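Local atomic coordinates of ubiquinol-cytochrome C chaperone (Brucella abortus NCTC 8038, PDB entry 6RWT), a protein that probably acts as a chaperone related to mitochondrial Cbp3, which binds newly synthesised cytochrome b during assembly of respiratory complex III. Residues A128-L131 and T132-I135; T42-G45 and R46-M49. All blocks are in the same frame, centred on the assembly; numbering follows the deposited sequence.

Contact 1 (A128-L131 and T132-I135)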
loop_
_atom_site.group_PDB
_atom_site.type_symbol
_atom_site.label_atom_id
_atom_site.label_comp_id
_atom_site.label_asym_id
_atom_site.label_seq_id
_atom_site.Cartn_x
_atom_site.Cartn_y
_atom_site.Cartn_z
ATOM N N ALA A 128 12.545 -10.104 -2.756
ATOM C CA ALA A 128 12.368 -10.455 -4.181
ATOM C C ALA A 128 11.577 -11.752 -4.379
ATOM O O ALA A 128 10.743 -11.838 -5.289
ATOM C CB ALA A 128 13.716 -10.545 -4.884
ATOM N N ALA A 129 11.826 -12.744 -3.521
ATOM C CA ALA A 129 11.073 -14.007 -3.542
ATOM C C ALA A 129 9.581 -13.797 -3.236
ATOM O O ALA A 129 8.727 -14.366 -3.923
ATOM C CB ALA A 129 11.685 -15.019 -2.571
ATOM N N ALA A 130 9.275 -12.977 -2.221
ATOM C CA ALA A 130 7.886 -12.637 -1.868
ATOM C C ALA A 130 7.174 -11.863 -2.993
ATOM O O ALA A 130 6.021 -12.158 -3.338
ATOM C CB ALA A 130 7.850 -11.831 -0.574
ATOM N N LEU A 131 7.868 -10.889 -3.574
ATOM C CA LEU A 131 7.326 -10.145 -4.720
ATOM C C LEU A 131 7.030 -11.063 -5.925
ATOM O O LEU A 131 5.988 -10.916 -6.568
ATOM C CB LEU A 131 8.263 -9.003 -5.123
ATOM C CG LEU A 131 8.380 -7.826 -4.142
ATOM C CD1 LEU A 131 9.579 -6.951 -4.467
ATOM C CD2 LEU A 131 7.112 -6.975 -4.132
ATOM N N THR A 132 7.948 -11.995 -6.221
ATOM C CA THR A 132 7.765 -12.955 -7.320
ATOM C C THR A 132 6.559 -13.857 -7.049
ATOM O O THR A 132 5.712 -14.030 -7.921
ATOM C CB THR A 132 9.045 -13.815 -7.554
ATOM O OG1 THR A 132 10.174 -12.963 -7.793
ATOM C CG2 THR A 132 8.888 -14.752 -8.750
ATOM N N ARG A 133 6.497 -14.410 -5.834
ATOM C CA ARG A 133 5.387 -15.267 -5.381
ATOM C C ARG A 133 4.031 -14.572 -5.557
ATOM O O ARG A 133 3.090 -15.154 -6.093
ATOM C CB ARG A 133 5.591 -15.643 -3.906
ATOM C CG ARG A 133 4.740 -16.792 -3.392
ATOM C CD ARG A 133 5.384 -17.472 -2.177
ATOM N NE ARG A 133 5.492 -16.567 -1.019
ATOM C CZ ARG A 133 6.617 -16.172 -0.404
ATOM N NH1 ARG A 133 7.829 -16.576 -0.786
ATOM N NH2 ARG A 133 6.524 -15.342 0.636
ATOM N N ASN A 134 3.952 -13.321 -5.115
ATOM C CA ASN A 134 2.689 -12.566 -5.131
ATOM C C ASN A 134 2.307 -12.013 -6.508
ATOM O O ASN A 134 1.119 -12.005 -6.852
ATOM C CB ASN A 134 2.724 -11.412 -4.106
ATOM C CG ASN A 134 2.615 -11.889 -2.656
ATOM O OD1 ASN A 134 2.359 -13.067 -2.370
ATOM N ND2 ASN A 134 2.828 -10.965 -1.725
ATOM N N ILE A 135 3.294 -11.562 -7.288
ATOM C CA ILE A 135 3.041 -10.785 -8.520
ATOM C C ILE A 135 3.272 -11.560 -9.829
ATOM O O ILE A 135 2.480 -11.421 -10.760
ATOM C CB ILE A 135 3.863 -9.470 -8.529
ATOM C CG1 ILE A 135 3.584 -8.673 -7.244
ATOM C CG2 ILE A 135 3.533 -8.627 -9.760
ATOM C CD1 ILE A 135 4.534 -7.517 -6.980
#

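Contact 2 (T42-G45 and R46-M49)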
loop_
_atom_site.group_PDB
_atom_site.type_symbol
_atom_site.label_atom_id
_atom_site.label_comp_id
_atom_site.label_asym_id
_atom_site.label_seq_id
_atom_site.Cartn_x
_atom_site.Cartn_y
_atom_site.Cartn_z
ATOM N N THR A 42 -3.391 -5.598 -15.412
ATOM C CA THR A 42 -4.623 -6.381 -15.315
ATOM C C THR A 42 -5.303 -6.030 -14.001
ATOM O O THR A 42 -4.674 -5.418 -13.126
ATOM C CB THR A 42 -4.323 -7.894 -15.352
ATOM O OG1 THR A 42 -3.593 -8.254 -14.171
ATOM C CG2 THR A 42 -3.506 -8.263 -16.616
ATOM N N PRO A 43 -6.587 -6.396 -13.836
ATOM C CA PRO A 43 -7.215 -6.128 -12.529
ATOM C C PRO A 43 -6.392 -6.639 -11.322
ATOM O O PRO A 43 -6.214 -5.906 -10.335
ATOM C CB PRO A 43 -8.570 -6.823 -12.660
ATOM C CG PRO A 43 -8.898 -6.665 -14.114
ATOM C CD PRO A 43 -7.580 -6.845 -14.832
ATOM N N LEU A 44 -5.873 -7.861 -11.417
ATOM C CA LEU A 44 -5.063 -8.417 -10.331
ATOM C C LEU A 44 -3.685 -7.732 -10.181
ATOM O O LEU A 44 -3.247 -7.466 -9.062
ATOM C CB LEU A 44 -4.907 -9.937 -10.476
ATOM C CG LEU A 44 -4.216 -10.656 -9.302
ATOM C CD1 LEU A 44 -4.841 -10.329 -7.942
ATOM C CD2 LEU A 44 -4.220 -12.161 -9.541
ATOM N N GLY A 45 -3.009 -7.451 -11.290
ATOM C CA GLY A 45 -1.695 -6.796 -11.224
ATOM C C GLY A 45 -1.750 -5.382 -10.656
ATOM O O GLY A 45 -0.882 -4.975 -9.869
ATOM N N ARG A 46 -2.777 -4.629 -11.055
ATOM C CA ARG A 46 -3.018 -3.291 -10.487
ATOM C C ARG A 46 -3.329 -3.360 -8.972
ATOM O O ARG A 46 -2.858 -2.513 -8.187
ATOM C CB ARG A 46 -4.119 -2.549 -11.266
ATOM C CG ARG A 46 -3.741 -2.238 -12.714
ATOM C CD ARG A 46 -4.730 -1.335 -13.441
ATOM N NE ARG A 46 -6.042 -1.953 -13.674
ATOM C CZ ARG A 46 -6.400 -2.663 -14.750
ATOM N NH1 ARG A 46 -5.553 -2.914 -15.753
ATOM N NH2 ARG A 46 -7.640 -3.137 -14.821
ATOM N N TYR A 47 -4.100 -4.373 -8.557
ATOM C CA TYR A 47 -4.305 -4.651 -7.124
ATOM C C TYR A 47 -2.965 -4.928 -6.397
ATOM O O TYR A 47 -2.759 -4.450 -5.265
ATOM C CB TYR A 47 -5.325 -5.795 -6.889
ATOM C CG TYR A 47 -5.279 -6.301 -5.457
ATOM C CD1 TYR A 47 -6.040 -5.702 -4.457
ATOM C CD2 TYR A 47 -4.392 -7.325 -5.083
ATOM C CE1 TYR A 47 -5.962 -6.133 -3.136
ATOM C CE2 TYR A 47 -4.292 -7.753 -3.764
ATOM C CZ TYR A 47 -5.074 -7.158 -2.790
ATOM O OH TYR A 47 -4.968 -7.566 -1.477
ATOM N N GLU A 48 -2.058 -5.692 -7.024
ATOM C CA GLU A 48 -0.768 -5.987 -6.376
ATOM C C GLU A 48 0.014 -4.688 -6.121
ATOM O O GLU A 48 0.634 -4.531 -5.068
ATOM C CB GLU A 48 0.086 -6.986 -7.183
ATOM C CG GLU A 48 -0.469 -8.410 -7.322
ATOM C CD GLU A 48 -0.724 -9.135 -6.000
ATOM O OE1 GLU A 48 -0.115 -8.785 -4.965
ATOM O OE2 GLU A 48 -1.535 -10.097 -5.994
ATOM N N MET A 49 -0.021 -3.753 -7.065
ATOM C CA MET A 49 0.660 -2.465 -6.863
ATOM C C MET A 49 -0.044 -1.589 -5.814
ATOM O O MET A 49 0.629 -0.986 -4.960
ATOM C CB MET A 49 0.843 -1.706 -8.190
ATOM C CG MET A 49 1.819 -2.362 -9.181
ATOM S SD MET A 49 3.508 -2.559 -8.556
ATOM C CE MET A 49 3.439 -4.235 -7.961
#

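Contact 1 (A128-L131 and T132-I135)
Thr132 turns its hydroxyl back one helical turn onto Ala128: OG1 donates to Ala128 O at 2.8 Å, and the amide Thr132 N donates to that oxygen as well, at 3.0 Å. The two donors arrive from opposite faces of the carbonyl plane, the hydroxyl tilted 33° out of it. The torsion behind this has OG1 beside the backbone N and anti to the carbonyl carbon (chi1 -56°), which puts the methyl CG2 anti to the backbone N. One turn on, Leu131 and Ile135 lie side by side and point the same way, with Leu131 CD2 3.9 Å from Ile135 CD1; the backbone bond from Ile135 N to Leu131 O (2.9 Å) spans the same turn. On another flank Arg133 folds back over Ala130. Its chain bends at chi3 (64°), bringing one guanidinium face over Ala130 CA, off centre toward the rim, and Arg133 NH2 to 3.9 Å from Ala130 CB. Asn134 turns toward helix 100-120, where its ND2 bonds to Arg111 O and Tyr115 OH.

In the next shell, Ala130 meets Ala114 and Tyr115 of helix 100-120 and Ala128 meets Ala145 of helix 145-161, whose Leu148 covers both Leu131 and Ile135. Trp142 touches Thr132 and Ile135 from the intervening loop. Four successive i to i+4 backbone bonds, the first doubled by a threonine hydroxyl, are typical of an alpha-helix, here the last two turns of helix 124-135 in an all-helical chaperone domain.

Contact 2 (T42-G45 and R46-M49)
Arg46 lays its guanidinium over the first peptide of its own helix: Thr42 C and Pro43 N lie about 3.5 Å above one face, both offset toward the rim. Arg46 CG sits beside the backbone N (chi1 -65°), 3.3 Å from Thr42 O, and the bend at chi3 (-67°) carries the flat group back along the pyrrolidine, where Arg46 NH2 comes 3.7 Å from Pro43 CD. Asp41, just ahead, completes the placement through a salt bridge to NH1. Thr42 is the N-cap, its OG1 accepting from Gly45 N at 3.0 Å, while its carbonyl takes the nearly straight bond from Arg46 N (2.9 Å, 172° at the hydrogen). Leu44 CD1 reaches along the helix to Tyr47 CD2 at 4.2 Å and Glu48 OE2 at 3.8 Å. Glu48 packs its CG on Leu44 O, and its OE2 forms a salt bridge with Arg111 of helix 100-120. Thr42 thus engages the amides of Gly45 and Arg46 at the start of helix 43-61, while Pro43, at the first helical position, has no N-H needing a partner; the buried carboxylate of Glu48 is probably kept ionised by its arginine partner.

Both contacts are local and partly buried, contact 2 at the capped start of helix 43-61 and contact 1 in the last turns of helix 124-135. The helices meet where Ile135 CD1 packs against Met49 CE at 3.6 Å and Ile135 CG1 against Glu48 CB at 3.9 Å. The same residue of helix 100-120, Arg111, serves both contacts and so ties the two ends together. Chemistry follows place: 128-131/132-135 relies on small alanines, a threonine-to-backbone bond and an aliphatic pair whose Ile135 packs between helices 145-161 and 43-61, whereas 42-45/46-49 combines capping and charged groups on its exposed side with buried Glu48 and Met49 inward.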